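Local structure of YARHG domain-containing protein (Legionella pneumophila subsp. pneumophila, 4G2A) at residues A[24-29]-A[48-53]; A[90-95]-A[123-128]; A[95-100]-A[139-144]. The protein is of unknown function but may bind a nutrient, and combines a DUF4424 domain with a YARHG domain. All blocks are in the same frame, centred on the assembly; numbering follows the deposited sequence.

Contact 1 (A[24-29]-A[48-53]); sequences VSELIR and CNFTFK. With SO4 (sulfate ion), chain D; SO4 (sulfate ion), chain E.
Ser-25 and Thr-51 face each other as a hydrogen-bonded antiparallel pair, and on the side they share with Leu-27 and Asn-49 their hydroxyls come within 2.9 Å of each other, OG to OG1. A water 2.8 Å from Ser-25 OG bonds to it and takes a weak bond from Asn-49 ND2, whose stronger partner is Asn-138. Thr-51 is worth following outward: its CB sits 3.3 Å from Ser-25 OG, OG1 turns to that hydroxyl, and CG2, anti to the backbone N, packs 3.5 Å from Val-24 CG2. The other side is buried. Here Glu-26 crosses Phe-50 at about a right angle, Glu-26 CG at the ring edge, 3.8 Å from Phe-50 CD1, while its bent chain (chi2 74°) carries OE1 away to Thr-175. Next to it Ile-28 CG2 touches Cys-48 SG at 3.9 Å. Arg-29 stretches out to two sulfates, probably from the crystallisation liquor; NH1 and NH2 grip one through two different oxygens and NE reaches the other. Val-24 N, not Ser-25 N, bonds to Thr-51 O (2.8 Å), consistent with a beta bulge at Val-24/Ser-25; three regular bonds complete a beta hairpin, strands 21-33 and 43-54, flanked by strands 174-180 and 136-150.

Contact 2 (A[90-95]-A[123-128]); sequences ALVYDF and DAYFWK
This is aromatic core packing in the beta-rich part of the protein: the chain entering strand 95-99 lays Ala-90, Val-92 and Phe-95 against Tyr-125 and Trp-127 of strand 123-131. The backbones stay well apart, so the meeting is made by side chains alone. Phe-95 and Tyr-125 do most of it. Their planes are 26° from parallel, but the rings have slid apart, with centroids 5.1 Å from each other, and they barely overlap. What touches is one flank of the tyrosine: CD2 rides over a face of the phenylalanine, toward its rim, 3.6 Å from Phe-95 CD2, while the neighbouring CE2 meets Phe-95 CB at 3.8 Å. The two side chains run past each other in opposite directions. Phe-95 gets there because its CG stands anti to the backbone N (chi1 179°), just beyond the corner the chain turns at Asp-94. On the far end of the same phenylalanine, CZ comes to 4.1 Å from Trp-127 CZ3, the two side chains crossing at about a right angle. Phe-66 stacks on Phe-95 and Phe-68 meets the Tyr-125 ring, so strand 60-68 joins the cluster. Toward the phenol end the partners are aliphatic: Val-92 CG1 lies at the tyrosine's edge, 4.3 Å from CE2, and the methyl CB of Ala-90 comes within 3.5 Å of Tyr-125 OH.

Contact 3 (A[95-100]-A[139-144]); sequences FLVTVN and IHHDYS
Strand 95-99 and the 139-144 part of strand 136-150 run antiparallel, their axes 4.7 Å apart at closest approach and their directions 172° from each other, as neighbours in a beta sheet. Leu-96 pairs with Asp-142 and Thr-98 with His-140, each pair joined by two backbone bonds; of the four, Asp-142 N to Leu-96 O is the most bent, 137° at the hydrogen. Strand 43-54 lies along the other edge of strand 136-150, so that strand is held from both sides.

The inward side carries the aromatic cluster of Phe-95, His-141 and Tyr-143. Phe-95 turns its edge to the imidazole of His-141: CE1 sits over the centre of the ring and CZ is 3.8 Å from CD2, with the planes at 62°. Against Tyr-143 it lies side by side, CD1 to CD1 at 3.7 Å. The backbone already sets the tyrosine's CB against Phe-95, and chi1 56°, with CG between backbone N and carbonyl carbon, brings the ring's CD1 there too; Tyr-46 stacks on its ring. Val-97 CG2 comes to His-141 from another direction, at the imidazole edge and in its plane, 3.9 Å from CD2. Farther along, Val-99 CG2 and Ile-139 CD1 extend this apolar row.

The opposite side, with Leu-96, Thr-98, His-140 and Asp-142, is mostly polar. Asp-142 OD1 bonds to NE2 of His-45, on strand 43-54. Farther along, a water donates to Leu-96 O and also bonds to ND1 of His-140, tying that imidazole to the partner strand's backbone. Thr-98 lies alongside the same histidine, pointing the same way, and sets its OG1 3.3 Å from His-140 CB.

Contacts 1 and 3 are both antiparallel strand ladders, each with a buried apolar side and a more polar, partly exposed one; contact 2 is buried and purely side-chain packing. Strand 43-54 of contact 1 lies next to strand 136-150 of contact 3: Phe-50 N reaches Ile-139 O and Cys-48 O meets His-141 N, both at 2.8 Å, and Phe-50 meets His-141 edge-to-face. Phe-95 belongs to contacts 2 and 3, and Trp-127 extends the aromatic core from 123-128 to His-141. Contacts 1 and 2 do not touch (nearest atoms about 6 Å apart); contact 3 touches both. Contacts 1 and 3 both reach the surface on their polar sides, where waters bind.

Contact 1 (A[24-29]-A[48-53])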
loop_
_atom_site.group_PDB
_atom_site.type_symbol
_atom_site.label_atom_id
_atom_site.label_comp_id
_atom_site.label_asym_id
_atom_site.label_seq_id
_atom_site.Cartn_x
_atom_site.Cartn_y
_atom_site.Cartn_z
ATOM N N VAL A 24 24.379 1.521 1.771
ATOM C CA VAL A 24 24.866 0.157 1.637
ATOM C C VAL A 24 23.806 -0.909 1.956
ATOM O O VAL A 24 23.934 -2.033 1.477
ATOM C CB VAL A 24 26.183 -0.084 2.417
ATOM C CG1 VAL A 24 27.347 0.652 1.756
ATOM C CG2 VAL A 24 26.054 0.328 3.872
ATOM N N SER A 25 22.761 -0.564 2.719
ATOM C CA SER A 25 21.688 -1.503 3.040
ATOM C C SER A 25 20.451 -0.777 3.544
ATOM O O SER A 25 20.545 0.329 4.067
ATOM C CB SER A 25 22.138 -2.536 4.074
ATOM O OG SER A 25 22.041 -2.038 5.399
ATOM N N GLU A 26 19.288 -1.404 3.350
ATOM C CA GLU A 26 17.977 -0.927 3.806
ATOM C C GLU A 26 17.164 -2.112 4.300
ATOM O O GLU A 26 17.344 -3.233 3.824
ATOM C CB GLU A 26 17.187 -0.178 2.706
ATOM C CG GLU A 26 17.940 0.875 1.890
ATOM C CD GLU A 26 18.899 0.287 0.869
ATOM O OE1 GLU A 26 18.503 -0.659 0.152
ATOM O OE2 GLU A 26 20.075 0.713 0.847
ATOM N N LEU A 27 16.295 -1.868 5.268
ATOM C CA LEU A 27 15.396 -2.852 5.852
ATOM C C LEU A 27 14.077 -2.126 5.979
ATOM O O LEU A 27 13.924 -1.297 6.870
ATOM C CB LEU A 27 15.973 -3.351 7.188
ATOM C CG LEU A 27 15.199 -4.423 7.954
ATOM C CD1 LEU A 27 15.187 -5.758 7.193
ATOM C CD2 LEU A 27 15.817 -4.639 9.330
ATOM N N ILE A 28 13.171 -2.331 5.008
ATOM C CA ILE A 28 11.925 -1.584 4.929
ATOM C C ILE A 28 10.720 -2.514 5.170
ATOM O O ILE A 28 10.417 -3.412 4.380
ATOM C CB ILE A 28 11.877 -0.833 3.564
ATOM C CG1 ILE A 28 13.073 0.170 3.469
ATOM C CG2 ILE A 28 10.530 -0.113 3.359
ATOM C CD1 ILE A 28 13.561 0.511 2.076
ATOM N N ARG A 29 10.037 -2.270 6.278
ATOM C CA ARG A 29 8.888 -3.054 6.711
ATOM C C ARG A 29 7.664 -2.180 6.628
ATOM O O ARG A 29 7.650 -1.118 7.223
ATOM C CB ARG A 29 9.121 -3.582 8.141
ATOM C CG ARG A 29 8.261 -4.771 8.482
ATOM C CD ARG A 29 8.528 -5.210 9.894
ATOM N NE ARG A 29 7.626 -6.273 10.333
ATOM C CZ ARG A 29 6.470 -6.045 10.937
ATOM N NH1 ARG A 29 6.070 -4.803 11.176
ATOM N NH2 ARG A 29 5.694 -7.054 11.291
ATOM N N CYS A 48 11.666 1.758 8.740
ATOM C CA CYS A 48 12.741 1.704 7.757
ATOM C C CYS A 48 14.085 1.932 8.389
ATOM O O CYS A 48 14.280 2.925 9.063
ATOM C CB CYS A 48 12.505 2.711 6.635
ATOM S SG CYS A 48 10.812 2.749 5.995
ATOM N N ASN A 49 15.034 1.058 8.089
ATOM C CA ASN A 49 16.393 1.208 8.535
ATOM C C ASN A 49 17.259 1.376 7.315
ATOM O O ASN A 49 16.945 0.817 6.268
ATOM C CB ASN A 49 16.862 0.045 9.436
ATOM C CG ASN A 49 18.006 0.500 10.314
ATOM O OD1 ASN A 49 17.797 1.111 11.362
ATOM N ND2 ASN A 49 19.243 0.300 9.864
ATOM N N PHE A 50 18.311 2.198 7.432
ATOM C CA PHE A 50 19.237 2.515 6.351
ATOM C C PHE A 50 20.635 2.577 6.895
ATOM O O PHE A 50 20.860 3.105 7.990
ATOM C CB PHE A 50 18.900 3.866 5.675
ATOM C CG PHE A 50 17.442 4.127 5.409
ATOM C CD1 PHE A 50 16.839 3.673 4.239
ATOM C CD2 PHE A 50 16.660 4.804 6.337
ATOM C CE1 PHE A 50 15.463 3.869 4.015
ATOM C CE2 PHE A 50 15.295 5.002 6.111
ATOM C CZ PHE A 50 14.709 4.541 4.943
ATOM N N THR A 51 21.581 2.064 6.123
ATOM C CA THR A 51 22.989 2.073 6.499
ATOM C C THR A 51 23.693 2.886 5.435
ATOM O O THR A 51 23.547 2.599 4.249
ATOM C CB THR A 51 23.518 0.625 6.648
ATOM O OG1 THR A 51 22.643 -0.134 7.480
ATOM C CG2 THR A 51 24.894 0.562 7.210
ATOM N N PHE A 52 24.395 3.922 5.849
ATOM C CA PHE A 52 25.140 4.818 4.962
ATOM C C PHE A 52 26.601 4.751 5.280
ATOM O O PHE A 52 26.948 4.670 6.458
ATOM C CB PHE A 52 24.664 6.270 5.122
ATOM C CG PHE A 52 23.252 6.533 4.663
ATOM C CD1 PHE A 52 22.985 6.856 3.339
ATOM C CD2 PHE A 52 22.196 6.500 5.562
ATOM C CE1 PHE A 52 21.684 7.114 2.922
ATOM C CE2 PHE A 52 20.897 6.762 5.147
ATOM C CZ PHE A 52 20.645 7.082 3.833
ATOM N N LYS A 53 27.466 4.816 4.261
ATOM C CA LYS A 53 28.899 4.824 4.509
ATOM C C LYS A 53 29.589 6.063 3.891
ATOM O O LYS A 53 29.416 6.361 2.704
ATOM C CB LYS A 53 29.592 3.533 4.024
ATOM C CG LYS A 53 31.012 3.421 4.593
ATOM C CD LYS A 53 31.810 2.242 4.071
ATOM C CE LYS A 53 33.305 2.376 4.334
ATOM N NZ LYS A 53 33.996 3.171 3.269
HETATM S S SO4 D . 2.889 -5.889 12.893
HETATM O O1 SO4 D . 1.503 -5.426 13.001
HETATM O O2 SO4 D . 3.027 -6.833 11.774
HETATM O O3 SO4 D . 3.776 -4.750 12.683
HETATM O O4 SO4 D . 3.253 -6.544 14.151
HETATM S S SO4 E . 7.813 -10.658 10.317
HETATM O O1 SO4 E . 6.660 -10.438 11.196
HETATM O O2 SO4 E . 7.360 -11.202 9.032
HETATM O O3 SO4 E . 8.516 -9.382 10.107
HETATM O O4 SO4 E . 8.732 -11.619 10.934
HETATM O O HOH W 1 19.876 -1.655 7.116
#

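Contact 2 (A[90-95]-A[123-128])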
loop_
_atom_site.group_PDB
_atom_site.type_symbol
_atom_site.label_atom_id
_atom_site.label_comp_id
_atom_site.label_asym_id
_atom_site.label_seq_id
_atom_site.Cartn_x
_atom_site.Cartn_y
_atom_site.Cartn_z
ATOM N N ALA A 90 1.057 17.019 5.358
ATOM C CA ALA A 90 1.759 15.832 4.885
ATOM C C ALA A 90 0.839 14.624 4.909
ATOM O O ALA A 90 -0.015 14.508 5.799
ATOM C CB ALA A 90 2.967 15.569 5.763
ATOM N N LEU A 91 1.024 13.712 3.951
ATOM C CA LEU A 91 0.237 12.478 3.922
ATOM C C LEU A 91 1.073 11.364 4.596
ATOM O O LEU A 91 0.982 10.187 4.256
ATOM C CB LEU A 91 -0.212 12.135 2.480
ATOM C CG LEU A 91 -1.165 13.162 1.786
ATOM C CD1 LEU A 91 -1.511 12.709 0.393
ATOM C CD2 LEU A 91 -2.438 13.352 2.550
ATOM N N VAL A 92 1.856 11.789 5.599
ATOM C CA VAL A 92 2.769 11.055 6.470
ATOM C C VAL A 92 2.405 11.484 7.894
ATOM O O VAL A 92 2.162 12.657 8.145
ATOM C CB VAL A 92 4.272 11.333 6.084
ATOM C CG1 VAL A 92 5.236 10.956 7.204
ATOM C CG2 VAL A 92 4.645 10.605 4.808
ATOM N N TYR A 93 2.316 10.524 8.814
ATOM C CA TYR A 93 1.884 10.801 10.170
ATOM C C TYR A 93 2.898 10.328 11.161
ATOM O O TYR A 93 3.389 9.205 11.049
ATOM C CB TYR A 93 0.516 10.116 10.430
ATOM C CG TYR A 93 -0.517 10.524 9.416
ATOM C CD1 TYR A 93 -1.168 11.750 9.512
ATOM C CD2 TYR A 93 -0.773 9.737 8.299
ATOM C CE1 TYR A 93 -2.077 12.165 8.543
ATOM C CE2 TYR A 93 -1.659 10.157 7.308
ATOM C CZ TYR A 93 -2.320 11.365 7.445
ATOM O OH TYR A 93 -3.202 11.795 6.492
ATOM N N ASP A 94 3.170 11.173 12.163
ATOM C CA ASP A 94 4.041 10.905 13.314
ATOM C C ASP A 94 5.409 10.418 12.860
ATOM O O ASP A 94 5.898 9.380 13.308
ATOM C CB ASP A 94 3.378 9.906 14.299
ATOM C CG ASP A 94 1.970 10.313 14.715
ATOM O OD1 ASP A 94 1.809 11.427 15.275
ATOM O OD2 ASP A 94 1.024 9.535 14.454
ATOM N N PHE A 95 5.997 11.160 11.928
ATOM C CA PHE A 95 7.328 10.896 11.417
ATOM C C PHE A 95 8.337 11.091 12.524
ATOM O O PHE A 95 8.388 12.152 13.152
ATOM C CB PHE A 95 7.648 11.816 10.238
ATOM C CG PHE A 95 9.030 11.598 9.676
ATOM C CD1 PHE A 95 9.280 10.557 8.781
ATOM C CD2 PHE A 95 10.088 12.433 10.038
ATOM C CE1 PHE A 95 10.566 10.344 8.268
ATOM C CE2 PHE A 95 11.367 12.235 9.506
ATOM C CZ PHE A 95 11.598 11.190 8.624
ATOM N N ASP A 123 8.029 19.025 -0.831
ATOM C CA ASP A 123 8.088 19.104 0.629
ATOM C C ASP A 123 8.871 17.951 1.210
ATOM O O ASP A 123 8.777 16.842 0.711
ATOM C CB ASP A 123 6.668 19.124 1.217
ATOM C CG ASP A 123 5.765 20.163 0.582
ATOM O OD1 ASP A 123 5.822 21.335 1.004
ATOM O OD2 ASP A 123 5.022 19.807 -0.353
ATOM N N ALA A 124 9.671 18.218 2.257
ATOM C CA ALA A 124 10.500 17.206 2.926
ATOM C C ALA A 124 10.764 17.584 4.381
ATOM O O ALA A 124 10.599 18.743 4.745
ATOM C CB ALA A 124 11.831 17.045 2.192
ATOM N N TYR A 125 11.139 16.588 5.213
ATOM C CA TYR A 125 11.615 16.745 6.595
ATOM C C TYR A 125 13.122 16.664 6.533
ATOM O O TYR A 125 13.643 15.759 5.890
ATOM C CB TYR A 125 11.035 15.690 7.551
ATOM C CG TYR A 125 9.535 15.767 7.726
ATOM C CD1 TYR A 125 8.910 16.965 8.071
ATOM C CD2 TYR A 125 8.741 14.634 7.592
ATOM C CE1 TYR A 125 7.526 17.038 8.234
ATOM C CE2 TYR A 125 7.354 14.697 7.753
ATOM C CZ TYR A 125 6.754 15.900 8.080
ATOM O OH TYR A 125 5.386 15.970 8.197
ATOM N N PHE A 126 13.825 17.629 7.127
ATOM C CA PHE A 126 15.292 17.712 7.066
ATOM C C PHE A 126 15.949 17.466 8.416
ATOM O O PHE A 126 15.400 17.823 9.459
ATOM C CB PHE A 126 15.726 19.100 6.548
ATOM C CG PHE A 126 15.336 19.429 5.122
ATOM C CD1 PHE A 126 14.066 19.920 4.824
ATOM C CD2 PHE A 126 16.260 19.317 4.088
ATOM C CE1 PHE A 126 13.702 20.217 3.509
ATOM C CE2 PHE A 126 15.906 19.646 2.773
ATOM C CZ PHE A 126 14.628 20.097 2.492
ATOM N N TRP A 127 17.157 16.891 8.391
ATOM C CA TRP A 127 17.966 16.639 9.582
ATOM C C TRP A 127 19.460 16.610 9.196
ATOM O O TRP A 127 19.803 16.320 8.046
ATOM C CB TRP A 127 17.527 15.332 10.293
ATOM C CG TRP A 127 17.752 14.071 9.501
ATOM C CD1 TRP A 127 18.834 13.242 9.575
ATOM C CD2 TRP A 127 16.844 13.458 8.578
ATOM N NE1 TRP A 127 18.693 12.199 8.694
ATOM C CE2 TRP A 127 17.467 12.286 8.092
ATOM C CE3 TRP A 127 15.565 13.794 8.098
ATOM C CZ2 TRP A 127 16.863 11.454 7.136
ATOM C CZ3 TRP A 127 14.976 12.975 7.148
ATOM C CH2 TRP A 127 15.625 11.819 6.678
ATOM N N LYS A 128 20.342 16.920 10.158
ATOM C CA LYS A 128 21.787 16.894 9.920
ATOM C C LYS A 128 22.338 15.542 10.288
ATOM O O LYS A 128 21.808 14.877 11.183
ATOM C CB LYS A 128 22.527 17.999 10.704
ATOM C CG LYS A 128 22.138 19.426 10.325
ATOM C CD LYS A 128 22.757 19.926 9.004
ATOM C CE LYS A 128 22.045 21.149 8.469
ATOM N NZ LYS A 128 22.043 22.284 9.441
#

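Contact 3 (A[95-100]-A[139-144])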
loop_
_atom_site.group_PDB
_atom_site.type_symbol
_atom_site.label_atom_id
_atom_site.label_comp_id
_atom_site.label_asym_id
_atom_site.label_seq_id
_atom_site.Cartn_x
_atom_site.Cartn_y
_atom_site.Cartn_z
ATOM N N PHE A 95 5.997 11.160 11.928
ATOM C CA PHE A 95 7.328 10.896 11.417
ATOM C C PHE A 95 8.337 11.091 12.524
ATOM O O PHE A 95 8.388 12.152 13.152
ATOM C CB PHE A 95 7.648 11.816 10.238
ATOM C CG PHE A 95 9.030 11.598 9.676
ATOM C CD1 PHE A 95 9.280 10.557 8.781
ATOM C CD2 PHE A 95 10.088 12.433 10.038
ATOM C CE1 PHE A 95 10.566 10.344 8.268
ATOM C CE2 PHE A 95 11.367 12.235 9.506
ATOM C CZ PHE A 95 11.598 11.190 8.624
ATOM N N LEU A 96 9.118 10.042 12.774
ATOM C CA LEU A 96 10.199 10.017 13.738
ATOM C C LEU A 96 11.459 9.518 13.041
ATOM O O LEU A 96 11.413 8.468 12.395
ATOM C CB LEU A 96 9.865 9.106 14.941
ATOM C CG LEU A 96 8.640 9.427 15.789
ATOM C CD1 LEU A 96 8.385 8.297 16.762
ATOM C CD2 LEU A 96 8.786 10.772 16.524
ATOM N N VAL A 97 12.576 10.264 13.177
ATOM C CA VAL A 97 13.882 9.905 12.633
ATOM C C VAL A 97 14.908 9.861 13.774
ATOM O O VAL A 97 14.913 10.733 14.657
ATOM C CB VAL A 97 14.344 10.802 11.437
ATOM C CG1 VAL A 97 14.249 12.296 11.750
ATOM C CG2 VAL A 97 15.739 10.425 10.940
ATOM N N THR A 98 15.729 8.786 13.773
ATOM C CA THR A 98 16.841 8.578 14.696
ATOM C C THR A 98 18.138 8.498 13.874
ATOM O O THR A 98 18.171 7.852 12.820
ATOM C CB THR A 98 16.662 7.339 15.604
ATOM O OG1 THR A 98 16.877 6.148 14.856
ATOM C CG2 THR A 98 15.312 7.293 16.309
ATOM N N VAL A 99 19.188 9.187 14.343
ATOM C CA VAL A 99 20.523 9.189 13.737
ATOM C C VAL A 99 21.409 8.456 14.721
ATOM O O VAL A 99 21.508 8.895 15.875
ATOM C CB VAL A 99 21.041 10.619 13.417
ATOM C CG1 VAL A 99 22.472 10.582 12.872
ATOM C CG2 VAL A 99 20.116 11.343 12.449
ATOM N N ASN A 100 21.989 7.306 14.302
ATOM C CA ASN A 100 22.834 6.438 15.144
ATOM C C ASN A 100 22.082 6.087 16.455
ATOM O O ASN A 100 22.604 6.226 17.575
ATOM C CB ASN A 100 24.213 7.073 15.411
ATOM C CG ASN A 100 25.201 6.915 14.287
ATOM O OD1 ASN A 100 25.048 6.078 13.398
ATOM N ND2 ASN A 100 26.271 7.684 14.328
ATOM N N ILE A 139 20.458 5.255 9.939
ATOM C CA ILE A 139 19.284 6.117 9.832
ATOM C C ILE A 139 18.074 5.227 9.994
ATOM O O ILE A 139 18.010 4.173 9.376
ATOM C CB ILE A 139 19.227 7.001 8.523
ATOM C CG1 ILE A 139 20.462 7.969 8.391
ATOM C CG2 ILE A 139 17.888 7.785 8.408
ATOM C CD1 ILE A 139 20.683 9.018 9.525
ATOM N N HIS A 140 17.140 5.630 10.860
ATOM C CA HIS A 140 15.884 4.918 11.084
ATOM C C HIS A 140 14.696 5.870 10.958
ATOM O O HIS A 140 14.722 6.973 11.492
ATOM C CB HIS A 140 15.848 4.190 12.438
ATOM C CG HIS A 140 14.625 3.337 12.603
ATOM N ND1 HIS A 140 13.517 3.794 13.282
ATOM C CD2 HIS A 140 14.359 2.108 12.113
ATOM C CE1 HIS A 140 12.625 2.818 13.212
ATOM N NE2 HIS A 140 13.083 1.788 12.512
ATOM N N HIS A 141 13.669 5.419 10.230
ATOM C CA HIS A 141 12.404 6.089 9.992
ATOM C C HIS A 141 11.267 5.281 10.594
ATOM O O HIS A 141 11.276 4.045 10.568
ATOM C CB HIS A 141 12.145 6.270 8.492
ATOM C CG HIS A 141 12.969 7.317 7.827
ATOM N ND1 HIS A 141 12.922 7.500 6.453
ATOM C CD2 HIS A 141 13.855 8.195 8.351
ATOM C CE1 HIS A 141 13.765 8.484 6.191
ATOM N NE2 HIS A 141 14.350 8.932 7.303
ATOM N N ASP A 142 10.288 5.990 11.136
ATOM C CA ASP A 142 9.071 5.424 11.708
ATOM C C ASP A 142 7.989 6.449 11.429
ATOM O O ASP A 142 8.137 7.609 11.805
ATOM C CB ASP A 142 9.234 5.099 13.213
ATOM C CG ASP A 142 8.006 4.589 13.952
ATOM O OD1 ASP A 142 6.945 4.432 13.314
ATOM O OD2 ASP A 142 8.096 4.388 15.184
ATOM N N TYR A 143 6.968 6.046 10.676
ATOM C CA TYR A 143 5.849 6.900 10.299
ATOM C C TYR A 143 4.706 6.028 9.768
ATOM O O TYR A 143 4.875 4.824 9.569
ATOM C CB TYR A 143 6.275 7.969 9.261
ATOM C CG TYR A 143 6.896 7.395 8.005
ATOM C CD1 TYR A 143 8.256 7.097 7.947
ATOM C CD2 TYR A 143 6.142 7.213 6.852
ATOM C CE1 TYR A 143 8.834 6.580 6.791
ATOM C CE2 TYR A 143 6.713 6.721 5.685
ATOM C CZ TYR A 143 8.056 6.391 5.664
ATOM O OH TYR A 143 8.619 5.901 4.520
ATOM N N SER A 144 3.553 6.661 9.530
ATOM C CA SER A 144 2.355 6.025 8.981
ATOM C C SER A 144 1.815 6.839 7.839
ATOM O O SER A 144 2.128 8.014 7.716
ATOM C CB SER A 144 1.279 5.889 10.059
ATOM O OG SER A 144 1.728 4.997 11.062
HETATM O O HOH W 2 12.636 6.399 14.048
#